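Local coordinates for protein D-galactonate dehydratase family member RspA (Pantoea ananatis, PDB 3T6C) that dehydrates D-gluconate to 2-dehydro-3-deoxy-D-gluconate with low activity in vitro, using one magnesium ion per subunit, and probably has no significant role in gluconate breakdown in vivo, at residues L27-V32 against F82-D87; K33-A38 against A413-F418; A62-R67 against G107-N112; R344-S349 against F371-Y376. One frame throughout, in Å; residues are numbered along the deposited sequence.

Interaction 1: L27-V32 against F82-D87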
loop_
_atom_site.group_PDB
_atom_site.type_symbol
_atom_site.label_atom_id
_atom_site.label_comp_id
_atom_site.label_asym_id
_atom_site.label_seq_id
_atom_site.Cartn_x
_atom_site.Cartn_y
_atom_site.Cartn_z
ATOM N N LEU A 27 28.485 -10.720 43.208
ATOM C CA LEU A 27 28.568 -12.097 42.699
ATOM C C LEU A 27 29.321 -12.088 41.390
ATOM O O LEU A 27 29.313 -11.100 40.651
ATOM C CB LEU A 27 27.179 -12.671 42.378
ATOM C CG LEU A 27 26.235 -12.820 43.557
ATOM C CD1 LEU A 27 24.808 -13.142 43.107
ATOM C CD2 LEU A 27 26.756 -13.902 44.493
ATOM N N PHE A 28 29.944 -13.211 41.083
ATOM C CA PHE A 28 30.538 -13.441 39.766
ATOM C C PHE A 28 30.412 -14.913 39.408
ATOM O O PHE A 28 30.224 -15.762 40.299
ATOM C CB PHE A 28 32.017 -12.978 39.683
ATOM C CG PHE A 28 32.916 -13.615 40.666
ATOM C CD1 PHE A 28 33.134 -13.031 41.909
ATOM C CD2 PHE A 28 33.597 -14.780 40.349
ATOM C CE1 PHE A 28 33.986 -13.627 42.836
ATOM C CE2 PHE A 28 34.471 -15.356 41.279
ATOM C CZ PHE A 28 34.652 -14.791 42.493
ATOM N N ILE A 29 30.371 -15.193 38.104
ATOM C CA ILE A 29 30.178 -16.559 37.609
ATOM C C ILE A 29 31.503 -17.329 37.705
ATOM O O ILE A 29 32.585 -16.839 37.336
ATOM C CB ILE A 29 29.738 -16.484 36.130
ATOM C CG1 ILE A 29 28.335 -15.821 36.073
ATOM C CG2 ILE A 29 29.756 -17.866 35.509
ATOM C CD1 ILE A 29 27.850 -15.549 34.639
ATOM N N THR A 30 31.443 -18.473 38.393
ATOM C CA THR A 30 32.627 -19.301 38.534
ATOM C C THR A 30 32.748 -20.538 37.646
ATOM O O THR A 30 33.869 -21.022 37.401
ATOM C CB THR A 30 32.736 -19.764 39.980
ATOM O OG1 THR A 30 31.568 -20.514 40.346
ATOM C CG2 THR A 30 32.894 -18.563 40.923
ATOM N N ASN A 31 31.608 -21.025 37.168
ATOM C CA ASN A 31 31.607 -22.249 36.351
ATOM C C ASN A 31 30.333 -22.275 35.550
ATOM O O ASN A 31 29.334 -21.841 36.056
ATOM C CB ASN A 31 31.679 -23.494 37.287
ATOM C CG ASN A 31 32.036 -24.778 36.534
ATOM O OD1 ASN A 31 33.207 -25.004 36.202
ATOM N ND2 ASN A 31 31.047 -25.636 36.287
ATOM N N VAL A 32 30.370 -22.827 34.347
ATOM C CA VAL A 32 29.175 -23.021 33.542
ATOM C C VAL A 32 29.285 -24.411 33.005
ATOM O O VAL A 32 30.306 -24.763 32.380
ATOM C CB VAL A 32 29.091 -22.028 32.350
ATOM C CG1 VAL A 32 27.863 -22.356 31.411
ATOM C CG2 VAL A 32 29.058 -20.595 32.891
ATOM N N PHE A 82 33.206 -17.612 27.884
ATOM C CA PHE A 82 32.812 -16.192 27.723
ATOM C C PHE A 82 32.288 -15.623 29.034
ATOM O O PHE A 82 32.409 -14.407 29.289
ATOM C CB PHE A 82 31.716 -16.167 26.653
ATOM C CG PHE A 82 31.105 -14.808 26.387
ATOM C CD1 PHE A 82 29.858 -14.473 26.901
ATOM C CD2 PHE A 82 31.722 -13.921 25.525
ATOM C CE1 PHE A 82 29.249 -13.235 26.629
ATOM C CE2 PHE A 82 31.141 -12.678 25.231
ATOM C CZ PHE A 82 29.894 -12.324 25.762
ATOM N N LEU A 83 31.630 -16.451 29.842
ATOM C CA LEU A 83 30.973 -15.946 31.067
ATOM C C LEU A 83 31.798 -15.911 32.340
ATOM O O LEU A 83 31.495 -15.149 33.277
ATOM C CB LEU A 83 29.723 -16.780 31.384
ATOM C CG LEU A 83 28.635 -16.660 30.318
ATOM C CD1 LEU A 83 27.616 -17.743 30.489
ATOM C CD2 LEU A 83 27.986 -15.268 30.431
ATOM N N ILE A 84 32.888 -16.671 32.375
ATOM C CA ILE A 84 33.567 -16.842 33.631
ATOM C C ILE A 84 34.128 -15.490 34.097
ATOM O O ILE A 84 34.743 -14.748 33.300
ATOM C CB ILE A 84 34.700 -17.894 33.523
ATOM C CG1 ILE A 84 34.157 -19.244 33.045
ATOM C CG2 ILE A 84 35.389 -17.999 34.902
ATOM C CD1 ILE A 84 33.035 -19.782 33.916
ATOM N N GLY A 85 33.883 -15.175 35.379
ATOM C CA GLY A 85 34.314 -13.952 36.021
ATOM C C GLY A 85 33.355 -12.805 35.889
ATOM O O GLY A 85 33.583 -11.763 36.509
ATOM N N LYS A 86 32.312 -12.940 35.071
ATOM C CA LYS A 86 31.307 -11.868 34.911
ATOM C C LYS A 86 30.249 -11.806 35.979
ATOM O O LYS A 86 29.913 -12.829 36.575
ATOM C CB LYS A 86 30.638 -11.988 33.532
ATOM C CG LYS A 86 31.646 -11.629 32.430
ATOM C CD LYS A 86 31.036 -11.785 31.051
ATOM C CE LYS A 86 32.092 -11.383 30.008
ATOM N NZ LYS A 86 31.615 -11.698 28.625
ATOM N N ASP A 87 29.740 -10.589 36.243
ATOM C CA ASP A 87 28.649 -10.398 37.217
ATOM C C ASP A 87 27.336 -10.881 36.573
ATOM O O ASP A 87 26.925 -10.336 35.553
ATOM C CB ASP A 87 28.559 -8.897 37.550
ATOM C CG ASP A 87 27.515 -8.574 38.572
ATOM O OD1 ASP A 87 26.703 -9.459 38.934
ATOM O OD2 ASP A 87 27.500 -7.390 39.004
#
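Ile29 meets the turn Leu83-Lys86 with both its backbone and its side chain. Its N donates to Lys86 O at 2.9 Å (N-H...O 153°), and its O accepts from Gly85 N, also at 2.9 Å and straighter (166°). Lys86 O takes a second, weaker contact from Phe28 CA. Beside this pair of bonds the apolar packing is close: with CG1 beside the backbone N (chi1 -66°), the Ile29 chain runs past the Lys86 carbonyl and sets CD1 4.0 Å from Leu83 CB. Val32 CG2 lies 4.0 Å from Leu83 CD1, the two side chains crossing at about a right angle. Leu121 and Ile117 of helix 108-129 continue this core.

The partner is a type II beta turn, Leu83 to Lys86, which ends helix 68-83; Gly85 takes its positive-phi position, and Lys86 N closes it on Leu83 O. The first strand of the three-stranded antiparallel sheet in the N-terminal capping domain of the enolase superfamily is thus tied to the end of that helix.

Toward solvent the fit is looser. Ile84 is exposed, although its CD1 bends back to 3.7 Å from Asn31 CA, beside the classic bulge that Thr30 and Asn31 form against Glu50. Phe28 touches the turn through CB, 3.7 Å from Gly85 O, while its ring leads away. Asp87 OD1 is held by Ala89 N.

Interaction 2: K33-A38 against A413-F418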
loop_
_atom_site.group_PDB
_atom_site.type_symbol
_atom_site.label_atom_id
_atom_site.label_comp_id
_atom_site.label_asym_id
_atom_site.label_seq_id
_atom_site.Cartn_x
_atom_site.Cartn_y
_atom_site.Cartn_z
ATOM N N LYS A 33 28.248 -25.214 33.204
ATOM C CA LYS A 33 28.283 -26.540 32.577
ATOM C C LYS A 33 26.988 -26.994 31.929
ATOM O O LYS A 33 25.918 -26.491 32.217
ATOM C CB LYS A 33 28.734 -27.581 33.552
ATOM C CG LYS A 33 27.716 -27.919 34.556
ATOM C CD LYS A 33 28.246 -29.127 35.307
ATOM C CE LYS A 33 27.559 -29.280 36.592
ATOM N NZ LYS A 33 28.402 -30.048 37.581
ATOM N N THR A 34 27.103 -27.966 31.038
ATOM C CA THR A 34 25.940 -28.500 30.339
ATOM C C THR A 34 25.710 -29.932 30.817
ATOM O O THR A 34 26.655 -30.721 30.894
ATOM C CB THR A 34 26.177 -28.579 28.837
ATOM O OG1 THR A 34 26.563 -27.302 28.305
ATOM C CG2 THR A 34 24.929 -29.060 28.142
ATOM N N ILE A 35 24.449 -30.261 31.117
ATOM C CA ILE A 35 24.051 -31.574 31.536
ATOM C C ILE A 35 23.091 -32.118 30.472
ATOM O O ILE A 35 22.083 -31.448 30.108
ATOM C CB ILE A 35 23.340 -31.516 32.891
ATOM C CG1 ILE A 35 24.344 -31.085 33.989
ATOM C CG2 ILE A 35 22.784 -32.880 33.260
ATOM C CD1 ILE A 35 23.673 -30.448 35.216
ATOM N N LEU A 36 23.415 -33.305 29.963
ATOM C CA LEU A 36 22.581 -33.969 28.960
ATOM C C LEU A 36 21.912 -35.141 29.671
ATOM O O LEU A 36 22.578 -36.063 30.184
ATOM C CB LEU A 36 23.405 -34.473 27.784
ATOM C CG LEU A 36 24.176 -33.468 26.926
ATOM C CD1 LEU A 36 24.843 -34.133 25.715
ATOM C CD2 LEU A 36 23.312 -32.365 26.520
ATOM N N THR A 37 20.579 -35.116 29.704
ATOM C CA THR A 37 19.833 -36.158 30.433
ATOM C C THR A 37 18.479 -36.449 29.775
ATOM O O THR A 37 17.933 -35.583 29.122
ATOM C CB THR A 37 19.656 -35.753 31.952
ATOM O OG1 THR A 37 19.055 -36.823 32.680
ATOM C CG2 THR A 37 18.780 -34.504 32.153
ATOM N N ALA A 38 17.955 -37.667 29.950
ATOM C CA ALA A 38 16.712 -38.033 29.287
ATOM C C ALA A 38 15.707 -38.795 30.179
ATOM O O ALA A 38 15.297 -39.879 29.811
ATOM C CB ALA A 38 17.040 -38.874 28.023
ATOM N N ALA A 413 23.252 -36.370 40.202
ATOM C CA ALA A 413 23.510 -37.822 40.309
ATOM C C ALA A 413 22.433 -38.637 39.626
ATOM O O ALA A 413 22.743 -39.607 38.935
ATOM C CB ALA A 413 23.668 -38.275 41.794
ATOM N N LEU A 414 21.162 -38.279 39.836
ATOM C CA LEU A 414 20.066 -38.998 39.214
ATOM C C LEU A 414 19.995 -38.702 37.723
ATOM O O LEU A 414 19.645 -39.572 36.916
ATOM C CB LEU A 414 18.738 -38.638 39.873
ATOM C CG LEU A 414 18.294 -39.453 41.102
ATOM C CD1 LEU A 414 19.410 -39.879 42.034
ATOM C CD2 LEU A 414 17.219 -38.712 41.811
ATOM N N ALA A 415 20.348 -37.477 37.330
ATOM C CA ALA A 415 20.303 -37.125 35.910
ATOM C C ALA A 415 21.269 -38.007 35.142
ATOM O O ALA A 415 21.002 -38.361 33.985
ATOM C CB ALA A 415 20.675 -35.638 35.717
ATOM N N ALA A 416 22.402 -38.335 35.763
ATOM C CA ALA A 416 23.402 -39.202 35.127
ATOM C C ALA A 416 22.923 -40.622 34.875
ATOM O O ALA A 416 23.530 -41.356 34.073
ATOM C CB ALA A 416 24.694 -39.205 35.958
ATOM N N LYS A 417 21.877 -41.041 35.577
ATOM C CA LYS A 417 21.312 -42.371 35.384
ATOM C C LYS A 417 20.447 -42.449 34.135
ATOM O O LYS A 417 20.005 -43.537 33.763
ATOM C CB LYS A 417 20.487 -42.775 36.594
ATOM C CG LYS A 417 21.352 -42.973 37.846
ATOM C CD LYS A 417 22.216 -44.251 37.728
ATOM C CE LYS A 417 21.372 -45.497 38.081
ATOM N NZ LYS A 417 22.130 -46.788 38.069
ATOM N N PHE A 418 20.218 -41.300 33.487
ATOM C CA PHE A 418 19.414 -41.269 32.244
ATOM C C PHE A 418 20.204 -40.651 31.116
ATOM O O PHE A 418 19.906 -39.516 30.673
ATOM C CB PHE A 418 18.127 -40.492 32.444
ATOM C CG PHE A 418 17.227 -41.090 33.501
ATOM C CD1 PHE A 418 16.305 -42.072 33.147
ATOM C CD2 PHE A 418 17.284 -40.664 34.828
ATOM C CE1 PHE A 418 15.466 -42.660 34.131
ATOM C CE2 PHE A 418 16.444 -41.231 35.798
ATOM C CZ PHE A 418 15.557 -42.235 35.434
HETATM O O HOH W 1 22.998 -38.007 31.889
#
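The last residues of strand 29-37, an outer strand of the N-terminal antiparallel sheet, meet the type I beta turn Ala415 to Phe418 at the C-terminal end of the short helix that begins at 412, so the contact joins parts of the chain far apart in sequence. Thr37 carries it. Its OG1 lies anti to the backbone N (chi1 -174°) and donates to Ala415 O at 2.8 Å. The C=O...OG1 angle of 115° shows that the hydroxyl comes in from the flank of the carbonyl. Phe418 N also donates to Ala415 O, at 3.1 Å, closing the turn. A water is the third donor to this oxygen and gives its other hydrogen to Leu36 O, 2.6 Å away.

One residue on, Ala38 N donates to Phe418 O at 2.8 Å, with an N-H...O angle of 144°; Thr37 CA adds a weaker contact to the same oxygen. Apolar contact is slight: Ala415 CB lies 3.9 Å from Thr37 CB and 4.3 Å from Ile35 CG2.

Strand 44-51 pairs with the strand's other backbone edge through Val46 and Leu44. Helix 68-83 packs on Leu36, while helix 381-386 meets Ala415 through Val386 and Phe418 through Ala382.

Interaction 3: A62-R67 against G107-N112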
loop_
_atom_site.group_PDB
_atom_site.type_symbol
_atom_site.label_atom_id
_atom_site.label_comp_id
_atom_site.label_asym_id
_atom_site.label_seq_id
_atom_site.Cartn_x
_atom_site.Cartn_y
_atom_site.Cartn_z
ATOM N N ALA A 62 18.283 -25.420 27.470
ATOM C CA ALA A 62 18.901 -25.328 26.149
ATOM C C ALA A 62 18.343 -26.358 25.160
ATOM O O ALA A 62 19.078 -26.797 24.273
ATOM C CB ALA A 62 20.431 -25.316 26.261
ATOM N N THR A 63 17.165 -26.921 25.420
ATOM C CA THR A 63 16.875 -28.191 24.741
ATOM C C THR A 63 16.405 -27.950 23.298
ATOM O O THR A 63 15.240 -27.612 23.023
ATOM C CB THR A 63 15.747 -28.922 25.533
ATOM O OG1 THR A 63 16.229 -29.272 26.830
ATOM C CG2 THR A 63 15.307 -30.228 24.847
ATOM N N PHE A 64 17.327 -28.262 22.374
ATOM C CA PHE A 64 17.028 -28.511 20.940
ATOM C C PHE A 64 17.372 -29.988 20.890
ATOM O O PHE A 64 18.548 -30.400 20.707
ATOM C CB PHE A 64 18.034 -27.676 20.151
ATOM C CG PHE A 64 18.010 -27.838 18.658
ATOM C CD1 PHE A 64 17.104 -28.664 18.005
ATOM C CD2 PHE A 64 18.968 -27.130 17.910
ATOM C CE1 PHE A 64 17.106 -28.800 16.616
ATOM C CE2 PHE A 64 19.010 -27.244 16.500
ATOM C CZ PHE A 64 18.076 -28.106 15.845
ATOM N N THR A 65 16.323 -30.802 20.949
ATOM C CA THR A 65 16.528 -32.240 21.233
ATOM C C THR A 65 17.247 -32.958 20.093
ATOM O O THR A 65 18.005 -33.915 20.317
ATOM C CB THR A 65 15.161 -32.905 21.665
ATOM O OG1 THR A 65 15.410 -34.208 22.215
ATOM C CG2 THR A 65 14.214 -33.112 20.460
ATOM N N GLN A 66 17.052 -32.471 18.866
ATOM C CA GLN A 66 17.629 -33.145 17.701
ATOM C C GLN A 66 19.092 -32.874 17.489
ATOM O O GLN A 66 19.735 -33.464 16.631
ATOM C CB GLN A 66 16.894 -32.737 16.431
ATOM C CG GLN A 66 15.367 -33.109 16.394
ATOM C CD GLN A 66 14.432 -32.106 17.049
ATOM O OE1 GLN A 66 14.852 -31.089 17.634
ATOM N NE2 GLN A 66 13.122 -32.395 16.973
ATOM N N ARG A 67 19.548 -31.825 18.127
ATOM C CA ARG A 67 20.924 -31.346 18.074
ATOM C C ARG A 67 21.801 -31.297 19.308
ATOM O O ARG A 67 22.540 -30.270 19.457
ATOM C CB ARG A 67 21.073 -30.169 17.106
ATOM C CG ARG A 67 20.633 -30.440 15.631
ATOM C CD ARG A 67 21.712 -31.343 14.940
ATOM N NE ARG A 67 21.508 -31.468 13.472
ATOM C CZ ARG A 67 20.673 -32.360 12.940
ATOM N NH1 ARG A 67 19.937 -33.131 13.739
ATOM N NH2 ARG A 67 20.587 -32.487 11.598
ATOM N N GLY A 107 19.788 -18.517 15.075
ATOM C CA GLY A 107 19.541 -19.847 14.579
ATOM C C GLY A 107 19.306 -20.785 15.754
ATOM O O GLY A 107 19.538 -20.406 16.922
ATOM N N PRO A 108 18.861 -22.008 15.482
ATOM C CA PRO A 108 18.420 -22.844 16.625
ATOM C C PRO A 108 19.599 -23.310 17.510
ATOM O O PRO A 108 19.383 -23.431 18.735
ATOM C CB PRO A 108 17.668 -24.025 15.969
ATOM C CG PRO A 108 18.269 -24.102 14.512
ATOM C CD PRO A 108 18.581 -22.602 14.165
ATOM N N VAL A 109 20.783 -23.628 16.959
ATOM C CA VAL A 109 21.856 -24.058 17.868
ATOM C C VAL A 109 22.307 -22.820 18.674
ATOM O O VAL A 109 22.434 -22.884 19.925
ATOM C CB VAL A 109 23.011 -24.641 17.054
ATOM C CG1 VAL A 109 24.136 -24.955 17.976
ATOM C CG2 VAL A 109 22.575 -25.877 16.328
ATOM N N MET A 110 22.557 -21.693 17.978
ATOM C CA MET A 110 22.985 -20.498 18.674
ATOM C C MET A 110 21.986 -20.051 19.751
ATOM O O MET A 110 22.382 -19.720 20.887
ATOM C CB MET A 110 23.201 -19.355 17.689
ATOM C CG MET A 110 24.204 -19.675 16.554
ATOM S SD MET A 110 25.867 -20.003 17.079
ATOM C CE MET A 110 26.352 -18.389 17.717
ATOM N N ASN A 111 20.710 -20.042 19.405
ATOM C CA ASN A 111 19.726 -19.455 20.322
ATOM C C ASN A 111 19.516 -20.363 21.522
ATOM O O ASN A 111 19.324 -19.876 22.631
ATOM C CB ASN A 111 18.384 -19.242 19.617
ATOM C CG ASN A 111 18.447 -18.174 18.522
ATOM O OD1 ASN A 111 19.520 -17.624 18.226
ATOM N ND2 ASN A 111 17.324 -17.940 17.868
ATOM N N ASN A 112 19.541 -21.673 21.322
ATOM C CA ASN A 112 19.322 -22.580 22.448
ATOM C C ASN A 112 20.470 -22.508 23.440
ATOM O O ASN A 112 20.249 -22.544 24.660
ATOM C CB ASN A 112 19.134 -24.012 21.951
ATOM C CG ASN A 112 17.694 -24.318 21.672
ATOM O OD1 ASN A 112 16.969 -24.697 22.582
ATOM N ND2 ASN A 112 17.243 -24.100 20.423
#
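Ala62, just past strand 57-61, sets its CB against the carbonyl of Asn112, 3.2 Å from Asn112 O, and its CA makes a CA-H...O contact with that oxygen. The backbone then runs over the Asn112 amide. Asn112 OD1 lies 3.4 Å from Thr63 C, but the carbonyl oxygens of Ala62 and Thr63 are acceptors like OD1, so no hydrogen bond forms. OD1 is satisfied by Ser323 OG, and Thr63 O by His321 NE2.

At Phe64 the contact becomes apolar. CG anti to the backbone N (chi1 175°) carries the ring alongside Pro108, the two side chains pointing the same way, and Phe64 CE2 comes to 3.5 Å from Pro108 CB. Val109 CG2 approaches the edge of the ring near its plane, 3.8 Å from Phe64 CE2. Phe64 CB rests 3.7 Å from Asn112 ND2. That amide is fixed within its own helix: ND2 donates to Pro108 O at 2.8 Å (N-H...O 163°), the acceptor 5° out of the amide plane, and Asn112 N shares the oxygen. ND2 also donates to Ser324 OG.

Gln66 OE1 lies at the Phe64 ring edge in plane, and Gln66 NE2 hydrogen-bonds gluconate O6. Arg67 CB sits over one face of the Phe64 ring, toward its rim, 3.6 Å above the plane. Gly102 of the second subunit packs on both Phe64 and Gln66. A loop of the N-terminal capping domain reaching over the barrel's active site to contribute substrate contacts is characteristic of the enolase superfamily; here helix 108-129 backs that loop.

Interaction 4: R344-S349 against F371-Y376. With GCO (D-gluconic acid), chain D.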
loop_
_atom_site.group_PDB
_atom_site.type_symbol
_atom_site.label_atom_id
_atom_site.label_comp_id
_atom_site.label_asym_id
_atom_site.label_seq_id
_atom_site.Cartn_x
_atom_site.Cartn_y
_atom_site.Cartn_z
ATOM N N ARG A 344 -1.980 -13.187 21.600
ATOM C CA ARG A 344 -1.709 -13.829 22.884
ATOM C C ARG A 344 -0.600 -14.890 22.816
ATOM O O ARG A 344 -0.179 -15.296 21.741
ATOM C CB ARG A 344 -3.010 -14.460 23.446
ATOM C CG ARG A 344 -4.077 -13.370 23.693
ATOM C CD ARG A 344 -5.187 -13.865 24.632
ATOM N NE ARG A 344 -6.016 -14.853 23.980
ATOM C CZ ARG A 344 -7.007 -15.457 24.620
ATOM N NH1 ARG A 344 -7.248 -15.166 25.896
ATOM N NH2 ARG A 344 -7.756 -16.383 24.011
ATOM N N THR A 345 -0.164 -15.363 23.979
ATOM C CA THR A 345 0.977 -16.320 24.009
ATOM C C THR A 345 0.497 -17.767 24.108
ATOM O O THR A 345 -0.514 -18.065 24.791
ATOM C CB THR A 345 1.971 -16.013 25.172
ATOM O OG1 THR A 345 1.351 -16.372 26.423
ATOM C CG2 THR A 345 2.339 -14.536 25.195
ATOM N N ALA A 346 1.132 -18.657 23.328
ATOM C CA ALA A 346 0.962 -20.092 23.549
ATOM C C ALA A 346 2.356 -20.687 23.352
ATOM O O ALA A 346 2.597 -21.422 22.358
ATOM C CB ALA A 346 -0.027 -20.576 22.423
ATOM N N TRP A 347 3.166 -20.690 24.402
ATOM C CA TRP A 347 4.543 -21.191 24.223
ATOM C C TRP A 347 4.527 -22.682 23.943
ATOM O O TRP A 347 3.766 -23.437 24.544
ATOM C CB TRP A 347 5.389 -20.913 25.488
ATOM C CG TRP A 347 5.354 -19.463 25.957
ATOM C CD1 TRP A 347 4.924 -19.014 27.175
ATOM C CD2 TRP A 347 5.759 -18.312 25.231
ATOM N NE1 TRP A 347 5.051 -17.651 27.261
ATOM C CE2 TRP A 347 5.542 -17.184 26.082
ATOM C CE3 TRP A 347 6.291 -18.103 23.942
ATOM C CZ2 TRP A 347 5.898 -15.893 25.723
ATOM C CZ3 TRP A 347 6.594 -16.778 23.564
ATOM C CH2 TRP A 347 6.398 -15.706 24.459
ATOM N N HIS A 348 5.447 -23.097 23.059
ATOM C CA HIS A 348 5.616 -24.546 22.730
ATOM C C HIS A 348 6.145 -25.317 23.938
ATOM O O HIS A 348 7.108 -24.876 24.612
ATOM C CB HIS A 348 6.563 -24.598 21.539
ATOM C CG HIS A 348 6.993 -25.985 21.119
ATOM N ND1 HIS A 348 8.207 -26.516 21.511
ATOM C CD2 HIS A 348 6.418 -26.915 20.314
ATOM C CE1 HIS A 348 8.353 -27.725 20.980
ATOM N NE2 HIS A 348 7.302 -27.976 20.222
ATOM N N SER A 349 5.418 -26.379 24.311
ATOM C CA SER A 349 5.828 -27.173 25.475
ATOM C C SER A 349 5.359 -28.636 25.449
ATOM O O SER A 349 4.482 -28.990 26.237
ATOM C CB SER A 349 5.276 -26.466 26.710
ATOM O OG SER A 349 6.011 -26.892 27.851
ATOM N N PHE A 371 -1.535 -13.752 28.251
ATOM C CA PHE A 371 -1.467 -15.223 28.211
ATOM C C PHE A 371 -2.633 -15.833 27.448
ATOM O O PHE A 371 -3.797 -15.429 27.660
ATOM C CB PHE A 371 -1.535 -15.752 29.653
ATOM C CG PHE A 371 -1.676 -17.254 29.733
ATOM C CD1 PHE A 371 -0.668 -18.110 29.290
ATOM C CD2 PHE A 371 -2.864 -17.790 30.227
ATOM C CE1 PHE A 371 -0.868 -19.541 29.390
ATOM C CE2 PHE A 371 -3.065 -19.174 30.311
ATOM C CZ PHE A 371 -2.023 -20.026 29.888
ATOM N N GLY A 372 -2.326 -16.674 26.436
ATOM C CA GLY A 372 -3.363 -17.475 25.779
ATOM C C GLY A 372 -3.701 -18.875 26.276
ATOM O O GLY A 372 -4.760 -19.127 26.824
ATOM N N ILE A 373 -2.708 -19.757 26.205
ATOM C CA ILE A 373 -2.916 -21.127 26.670
ATOM C C ILE A 373 -1.534 -21.731 26.902
ATOM O O ILE A 373 -0.556 -21.248 26.306
ATOM C CB ILE A 373 -3.788 -21.941 25.653
ATOM C CG1 ILE A 373 -4.287 -23.235 26.297
ATOM C CG2 ILE A 373 -2.971 -22.285 24.396
ATOM C CD1 ILE A 373 -5.281 -22.961 27.478
ATOM N N GLN A 374 -1.460 -22.782 27.738
ATOM C CA GLN A 374 -0.169 -23.495 27.875
ATOM C C GLN A 374 -0.289 -24.971 27.502
ATOM O O GLN A 374 -0.921 -25.747 28.206
ATOM C CB GLN A 374 0.333 -23.383 29.318
ATOM C CG GLN A 374 1.784 -23.928 29.517
ATOM C CD GLN A 374 2.738 -23.390 28.445
ATOM O OE1 GLN A 374 3.102 -24.135 27.505
ATOM N NE2 GLN A 374 3.092 -22.109 28.526
ATOM N N GLU A 375 0.348 -25.349 26.397
ATOM C CA GLU A 375 0.508 -26.746 26.025
ATOM C C GLU A 375 1.133 -27.520 27.162
ATOM O O GLU A 375 2.056 -27.000 27.808
ATOM C CB GLU A 375 1.469 -26.792 24.846
ATOM C CG GLU A 375 1.563 -28.175 24.205
ATOM C CD GLU A 375 2.378 -28.159 22.936
ATOM O OE1 GLU A 375 3.140 -27.226 22.691
ATOM O OE2 GLU A 375 2.262 -29.119 22.138
ATOM N N TYR A 376 0.672 -28.755 27.378
ATOM C CA TYR A 376 1.242 -29.541 28.449
ATOM C C TYR A 376 1.299 -31.000 28.054
ATOM O O TYR A 376 0.318 -31.545 27.539
ATOM C CB TYR A 376 0.336 -29.389 29.658
ATOM C CG TYR A 376 0.790 -30.230 30.823
ATOM C CD1 TYR A 376 1.901 -29.859 31.535
ATOM C CD2 TYR A 376 0.082 -31.366 31.187
ATOM C CE1 TYR A 376 2.319 -30.609 32.599
ATOM C CE2 TYR A 376 0.502 -32.140 32.273
ATOM C CZ TYR A 376 1.611 -31.736 32.938
ATOM O OH TYR A 376 2.057 -32.474 34.013
HETATM C C1 GCO D . 3.787 -29.346 19.155
HETATM C C2 GCO D . 4.881 -29.593 18.187
HETATM C C3 GCO D . 5.751 -30.795 18.503
HETATM C C4 GCO D . 6.991 -30.803 17.633
HETATM C C5 GCO D . 8.168 -31.325 18.421
HETATM C C6 GCO D . 9.465 -31.345 17.632
HETATM O O1A GCO D . 3.848 -29.742 20.357
HETATM O O1B GCO D . 2.832 -28.583 18.794
HETATM O O2 GCO D . 4.376 -29.470 16.884
HETATM O O3 GCO D . 4.960 -31.907 18.299
HETATM O O4 GCO D . 6.732 -31.635 16.517
HETATM O O5 GCO D . 8.329 -30.531 19.537
HETATM O O6 GCO D . 10.588 -31.796 18.363
HETATM O O HOH W 2 -5.877 -13.567 27.924
HETATM O O HOH W 3 1.688 -19.206 26.645
HETATM O O HOH W 4 1.051 -23.158 24.651
HETATM O O HOH W 5 4.001 -27.406 29.765
#
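Both His348 and Glu375 hold CG anti to the backbone N (chi1 -171° in Glu375), and Glu375 stays extended beyond CG, which brings its carboxylate to the backbone of Ser349 and to the gluconate. Ser349 N donates to Glu375 OE1 at 2.9 Å, an almost straight bond (174°) that meets the oxygen from above the carboxylate plane. OE1 also forms a salt bridge with Arg319, and OE2 a hydrogen bond with His150. The imidazole of His348 presents its edge to the ligand, NE2 donating to gluconate O5 at 2.8 Å, while ND1 is hydrogen-bonded to His321.

At the other end, Thr345 O accepts from Ile373 N at 3.1 Å, nearly along the C=O axis, and weakly from Gly372 N. Between these ends one water accepts from Glu375 N and donates to the carbonyls of Trp347 and Ile373, filling in where direct backbone bonds are missing. The Gln374 amide lies nearly coplanar with the Trp347 indole (16°), its NE2 at the ring edge, 3.8 Å from Trp347 CD1, and hydrogen-bonded to Asp365.

These are neighbouring, roughly parallel strand ends of the barrel domain, linked through helix 355-367, a beta-alpha-beta crossover. Glu375 OE2 and gluconate O1A stand 2.5 Å apart, so close that one of the two acid groups probably carries a proton. With OE1 taking the Ser349 N-H and OE2 facing the gluconate carboxylate, one side chain links barrel backbone to substrate binding.

Interactions 1 and 2 use successive parts of strand 29-37, their centres about 22 Å apart: the first ties it to the end of helix 68-83, the second to the distant turn after helix 412-415. Interaction 3 lies in the same N-terminal domain, between centres about 22 Å from interaction 1 and about 17 Å from interaction 2, where helix 108-129 backs the loop leading into helix 68-83. Interaction 4 comes later in the chain, in the barrel, its centre about 20 Å from that of interaction 3; both bring residues to the same gluconate, from cap and barrel respectively. Since 33-38 and 413-418 bracket interactions 3 and 4 in sequence, interaction 2 joins the cap to the chain returning from the barrel.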